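Local atomic coordinates of NIPSNAP domain protein (Burkholderia xenovorans, PDB entry 5K9F), a protein that is of unknown function but belongs to the NIPSNAP family and probably adopts the dimeric alpha-beta barrel fold, with oxamic acid bound in a pocket. Residues E31-A36 with V88-S93; L35-G40 with P82-F87. All coordinates share one frame; numbering follows the deposited sequence.

Interaction 1 of 2, residues E31-A36 with V88-S93; sequences EAEGLA and VGRAGS
Glu33 and Arg90 leave their helices with the same first torsion: in each, CG lies anti to the carbonyl carbon and beside the backbone N (chi1 -63° in Arg90). Beyond that their paths differ. The glutamate runs out extended to its carboxylate, whereas the arginine bends at chi3 and turns its guanidinium toward the other helix, so that the two chains cross at about a right angle. A single carboxylate oxygen does the work. Glu33 OE1 sits at the edge of the guanidinium, near its plane, in the fork between two nitrogens; it lies 2.5 Å from Arg90 NE and 2.7 Å from Arg90 NH2. The resulting salt bridge is forked but not the flat, two-oxygen pairing of a side-on carboxylate, for the two planes are 64° apart and Glu33 OE2 stays 3.8 Å from Arg90 NE. The bond from NH2 is weak, with an N-H...O angle of 128°. The NE distance is very short and Arg90 was modelled in two conformers, so the exact grip remains doubtful. The bridge is a surface one, and solvent would probably temper its strength. Glu33 closes helix 23-33; at Gly34 the backbone leaves helical geometry, and the same glycine occupies the N-cap position of helix 35-42. Ala91, which follows Arg90 in the chain, packs on Leu29. This is an interhelical salt bridge between helix 23-33 and helix 82-91, which cover one face of the four-stranded antiparallel sheet, in a ferredoxin-like fold consistent with the dimeric alpha-beta barrel clan.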
loop_
_atom_site.group_PDB
_atom_site.type_symbol
_atom_site.label_atom_id
_atom_site.label_comp_id
_atom_site.label_asym_id
_atom_site.label_seq_id
_atom_site.Cartn_x
_atom_site.Cartn_y
_atom_site.Cartn_z
ATOM N N GLU A 31 15.071 27.192 1.044
ATOM C CA GLU A 31 16.135 27.841 0.278
ATOM C C GLU A 31 16.720 29.014 1.050
ATOM O O GLU A 31 17.934 29.263 1.006
ATOM C CB GLU A 31 15.622 28.304 -1.087
ATOM C CG GLU A 31 16.741 28.872 -1.967
ATOM C CD GLU A 31 16.284 29.291 -3.359
ATOM O OE1 GLU A 31 15.104 29.083 -3.711
ATOM O OE2 GLU A 31 17.122 29.839 -4.109
ATOM N N ALA A 32 15.875 29.738 1.785
ATOM C CA ALA A 32 16.349 30.924 2.485
ATOM C C ALA A 32 17.093 30.591 3.774
ATOM O O ALA A 32 18.022 31.319 4.149
ATOM C CB ALA A 32 15.173 31.852 2.792
ATOM N N GLU A 33 16.711 29.511 4.464
ATOM C CA GLU A 33 17.172 29.265 5.827
ATOM C C GLU A 33 17.815 27.903 6.061
ATOM O O GLU A 33 18.487 27.743 7.088
ATOM C CB GLU A 33 16.008 29.415 6.819
ATOM C CG GLU A 33 15.279 30.746 6.734
ATOM C CD GLU A 33 14.278 30.939 7.861
ATOM O OE1 GLU A 33 14.183 30.047 8.729
ATOM O OE2 GLU A 33 13.590 31.983 7.880
ATOM N N GLY A 34 17.643 26.929 5.168
ATOM C CA GLY A 34 18.119 25.579 5.423
ATOM C C GLY A 34 19.126 25.023 4.430
ATOM O O GLY A 34 19.975 24.205 4.800
ATOM N N LEU A 35 19.041 25.459 3.168
ATOM C CA LEU A 35 19.846 24.861 2.104
ATOM C C LEU A 35 21.346 25.000 2.364
ATOM O O LEU A 35 22.094 24.018 2.277
ATOM C CB LEU A 35 19.482 25.499 0.762
ATOM C CG LEU A 35 20.379 25.136 -0.418
ATOM C CD1 LEU A 35 20.339 23.635 -0.709
ATOM C CD2 LEU A 35 19.967 25.937 -1.643
ATOM N N ALA A 36 21.815 26.216 2.657
ATOM C CA ALA A 36 23.253 26.407 2.811
ATOM C C ALA A 36 23.795 25.570 3.961
ATOM O O ALA A 36 24.866 24.965 3.843
ATOM C CB ALA A 36 23.576 27.888 3.022
ATOM N N VAL A 88 14.564 23.752 11.558
ATOM C CA VAL A 88 13.654 22.618 11.707
ATOM C C VAL A 88 12.439 23.019 12.537
ATOM O O VAL A 88 11.308 22.604 12.246
ATOM C CB VAL A 88 14.395 21.416 12.322
ATOM C CG1 VAL A 88 13.404 20.360 12.785
ATOM C CG2 VAL A 88 15.349 20.832 11.308
ATOM N N GLY A 89 12.651 23.852 13.559
ATOM C CA GLY A 89 11.536 24.346 14.353
ATOM C C GLY A 89 10.550 25.164 13.539
ATOM O O GLY A 89 9.336 25.057 13.726
ATOM N N ARG A 90 11.056 25.973 12.607
ATOM C CA ARG A 90 10.184 26.841 11.821
ATOM C C ARG A 90 9.517 26.107 10.663
ATOM O O ARG A 90 8.386 26.447 10.292
ATOM C CB ARG A 90 10.973 28.040 11.289
ATOM C CG ARG A 90 11.531 28.951 12.378
ATOM C CD ARG A 90 12.174 30.205 11.796
ATOM N NE ARG A 90 13.409 29.916 11.072
ATOM C CZ ARG A 90 14.612 29.857 11.635
ATOM N NH1 ARG A 90 14.745 30.063 12.938
ATOM N NH2 ARG A 90 15.684 29.589 10.896
ATOM N N ALA A 91 10.184 25.112 10.079
ATOM C CA ALA A 91 9.651 24.422 8.910
ATOM C C ALA A 91 8.937 23.123 9.242
ATOM O O ALA A 91 8.172 22.624 8.408
ATOM C CB ALA A 91 10.778 24.117 7.913
ATOM N N GLY A 92 9.154 22.578 10.440
ATOM C CA GLY A 92 8.790 21.196 10.697
ATOM C C GLY A 92 7.302 20.927 10.664
ATOM O O GLY A 92 6.883 19.829 10.289
ATOM N N SER A 93 6.482 21.916 11.039
ATOM C CA SER A 93 5.043 21.697 11.095
ATOM C C SER A 93 4.444 21.397 9.723
ATOM O O SER A 93 3.335 20.856 9.653
ATOM C CB SER A 93 4.335 22.899 11.732
ATOM O OG SER A 93 4.236 24.011 10.855
#

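Interaction 2 of 2, residues L35-G40 with P82-F87; sequences LAIQAG and PQWKSF. With OXM (oxamic acid), chain B.
The helical wall of the oxamic acid pocket is built here, where Gln38 of helix 35-42 meets Trp84 of helix 82-91. Gln38 crosses the indole obliquely and touches it at both ends of its side chain: CB lies 3.7 Å from Trp84 CZ3, and CD is 3.7 Å from Trp84 CH2. The amide is tilted 43° to the ring, so the two groups do not stack flat. With CG of Trp84 anti to the backbone N (chi1 180°), the six-membered end of the indole swings across to the glutamine and the ligand. Oxamic acid N1 lies in the indole plane at the ring's edge, 3.7 Å from Trp84 CZ2, while ligand O1 approaches the edge of the Phe87 ring in its plane, 3.8 Å from Phe87 CE2. Both are van der Waals distances, so the rings probably shape the site by fit. The pocket is completed by Tyr16, Phe26 and Ile95, and thus draws on strands 10-18 and 95-105 as well as the helices, between helical layer and sheet as in a ferredoxin-like alpha-beta sandwich. One end of the Gln38 amide, OE1, is hydrogen-bonded to Tyr30 OH, which should restrict its rotation, while NE2 lies 3.9 Å from oxamic acid N1. Away from the ligand, Ile37 splits its branches between neighbouring residues, CD1 reaching Gln83 CB at 3.6 Å and CG2 lying 4.1 Å from Trp84 CB. The axes of segments 35-40 and 82-87 approach to 9.9 Å, their N-to-C directions 127° apart, and Leu78 of helix 68-79 packs against Ile37, Gln38 and Trp84.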
loop_
_atom_site.group_PDB
_atom_site.type_symbol
_atom_site.label_atom_id
_atom_site.label_comp_id
_atom_site.label_asym_id
_atom_site.label_seq_id
_atom_site.Cartn_x
_atom_site.Cartn_y
_atom_site.Cartn_z
ATOM N N LEU A 35 19.041 25.459 3.168
ATOM C CA LEU A 35 19.846 24.861 2.104
ATOM C C LEU A 35 21.346 25.000 2.364
ATOM O O LEU A 35 22.094 24.018 2.277
ATOM C CB LEU A 35 19.482 25.499 0.762
ATOM C CG LEU A 35 20.379 25.136 -0.418
ATOM C CD1 LEU A 35 20.339 23.635 -0.709
ATOM C CD2 LEU A 35 19.967 25.937 -1.643
ATOM N N ALA A 36 21.815 26.216 2.657
ATOM C CA ALA A 36 23.253 26.407 2.811
ATOM C C ALA A 36 23.795 25.570 3.961
ATOM O O ALA A 36 24.866 24.965 3.843
ATOM C CB ALA A 36 23.576 27.888 3.022
ATOM N N ILE A 37 23.050 25.494 5.064
ATOM C CA ILE A 37 23.488 24.704 6.213
ATOM C C ILE A 37 23.497 23.220 5.871
ATOM O O ILE A 37 24.485 22.516 6.123
ATOM C CB ILE A 37 22.588 24.987 7.428
ATOM C CG1 ILE A 37 22.664 26.462 7.827
ATOM C CG2 ILE A 37 22.973 24.094 8.599
ATOM C CD1 ILE A 37 21.539 26.875 8.739
ATOM N N GLN A 38 22.395 22.725 5.297
ATOM C CA GLN A 38 22.267 21.295 5.033
ATOM C C GLN A 38 23.248 20.836 3.961
ATOM O O GLN A 38 23.912 19.806 4.117
ATOM C CB GLN A 38 20.838 20.948 4.625
ATOM C CG GLN A 38 20.691 19.443 4.408
ATOM C CD GLN A 38 19.252 18.994 4.249
ATOM O OE1 GLN A 38 18.453 19.627 3.551
ATOM N NE2 GLN A 38 18.903 17.895 4.921
ATOM N N ALA A 39 23.344 21.579 2.853
ATOM C CA ALA A 39 24.298 21.212 1.813
ATOM C C ALA A 39 25.727 21.331 2.321
ATOM O O ALA A 39 26.593 20.531 1.951
ATOM C CB ALA A 39 24.095 22.086 0.577
ATOM N N GLY A 40 25.992 22.321 3.173
ATOM C CA GLY A 40 27.326 22.454 3.731
ATOM C C GLY A 40 27.721 21.259 4.577
ATOM O O GLY A 40 28.865 20.805 4.532
ATOM N N PRO A 82 23.083 24.478 15.734
ATOM C CA PRO A 82 22.004 25.297 16.314
ATOM C C PRO A 82 21.162 26.027 15.283
ATOM O O PRO A 82 19.955 26.197 15.498
ATOM C CB PRO A 82 22.760 26.276 17.223
ATOM C CG PRO A 82 24.034 25.601 17.522
ATOM C CD PRO A 82 24.398 24.811 16.310
ATOM N N GLN A 83 21.749 26.473 14.170
ATOM C CA GLN A 83 20.938 27.125 13.150
ATOM C C GLN A 83 20.055 26.124 12.418
ATOM O O GLN A 83 18.945 26.473 11.993
ATOM C CB GLN A 83 21.826 27.880 12.162
ATOM C CG GLN A 83 22.508 29.098 12.769
ATOM C CD GLN A 83 23.244 29.931 11.737
ATOM O OE1 GLN A 83 24.064 29.420 10.972
ATOM N NE2 GLN A 83 22.947 31.226 11.707
ATOM N N TRP A 84 20.518 24.883 12.262
ATOM C CA TRP A 84 19.656 23.865 11.673
ATOM C C TRP A 84 18.463 23.582 12.575
ATOM O O TRP A 84 17.323 23.472 12.105
ATOM C CB TRP A 84 20.444 22.583 11.412
ATOM C CG TRP A 84 19.595 21.496 10.802
ATOM C CD1 TRP A 84 19.219 20.322 11.390
ATOM C CD2 TRP A 84 19.031 21.484 9.479
ATOM N NE1 TRP A 84 18.456 19.582 10.515
ATOM C CE2 TRP A 84 18.337 20.268 9.333
ATOM C CE3 TRP A 84 19.067 22.375 8.400
ATOM C CZ2 TRP A 84 17.657 19.927 8.153
ATOM C CZ3 TRP A 84 18.398 22.035 7.227
ATOM C CH2 TRP A 84 17.703 20.821 7.115
ATOM N N LYS A 85 18.714 23.437 13.874
ATOM C CA LYS A 85 17.629 23.197 14.823
ATOM C C LYS A 85 16.581 24.298 14.739
ATOM O O LYS A 85 15.374 24.024 14.792
ATOM C CB LYS A 85 18.184 23.094 16.244
ATOM C CG LYS A 85 18.998 21.841 16.527
ATOM C CD LYS A 85 19.547 21.886 17.954
ATOM C CE LYS A 85 20.346 20.643 18.295
ATOM N NZ LYS A 85 20.919 20.733 19.673
ATOM N N SER A 86 17.022 25.549 14.596
ATOM C CA SER A 86 16.079 26.656 14.478
ATOM C C SER A 86 15.229 26.514 13.225
ATOM O O SER A 86 14.003 26.671 13.271
ATOM C CB SER A 86 16.828 27.989 14.472
ATOM O OG SER A 86 17.399 28.254 15.739
ATOM N N PHE A 87 15.867 26.212 12.092
ATOM C CA PHE A 87 15.113 26.031 10.857
ATOM C C PHE A 87 14.131 24.871 10.971
ATOM O O PHE A 87 12.980 24.977 10.527
ATOM C CB PHE A 87 16.064 25.808 9.679
ATOM C CG PHE A 87 15.391 25.217 8.480
ATOM C CD1 PHE A 87 14.550 25.990 7.690
ATOM C CD2 PHE A 87 15.565 23.880 8.153
ATOM C CE1 PHE A 87 13.911 25.437 6.598
ATOM C CE2 PHE A 87 14.921 23.324 7.064
ATOM C CZ PHE A 87 14.096 24.106 6.285
HETATM C C1 OXM B . 14.533 18.951 6.405
HETATM N N1 OXM B . 15.237 17.835 6.243
HETATM O O1 OXM B . 14.532 19.887 5.576
HETATM C C2 OXM B . 13.679 19.121 7.595
HETATM O O2 OXM B . 12.964 20.150 7.654
HETATM O O3 OXM B . 13.669 18.258 8.503
#

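Overall arrangement
Interaction 1 joins helix 23-33, and interaction 2 helix 35-42, to the same helix 82-91, yet they illustrate how chemistry follows depth. Interaction 1 is a surface contact carried by one charged pair; interaction 2 is partly buried, covers more area and relies on apolar and aromatic packing, with buried pocket residues at its inner side. Their centres are about 7 Å apart, and they meet directly: Glu33 CB packs 3.8 Å from Phe87 CD1, and Gly34 O lies 3.6 Å from Trp84 CZ3. Glu33 and Gly34, where helices 23-33 and 35-42 meet, thus touch the rings of Phe87 and Trp84. Leu35, at the start of helix 35-42, packs on Phe108 of the second subunit.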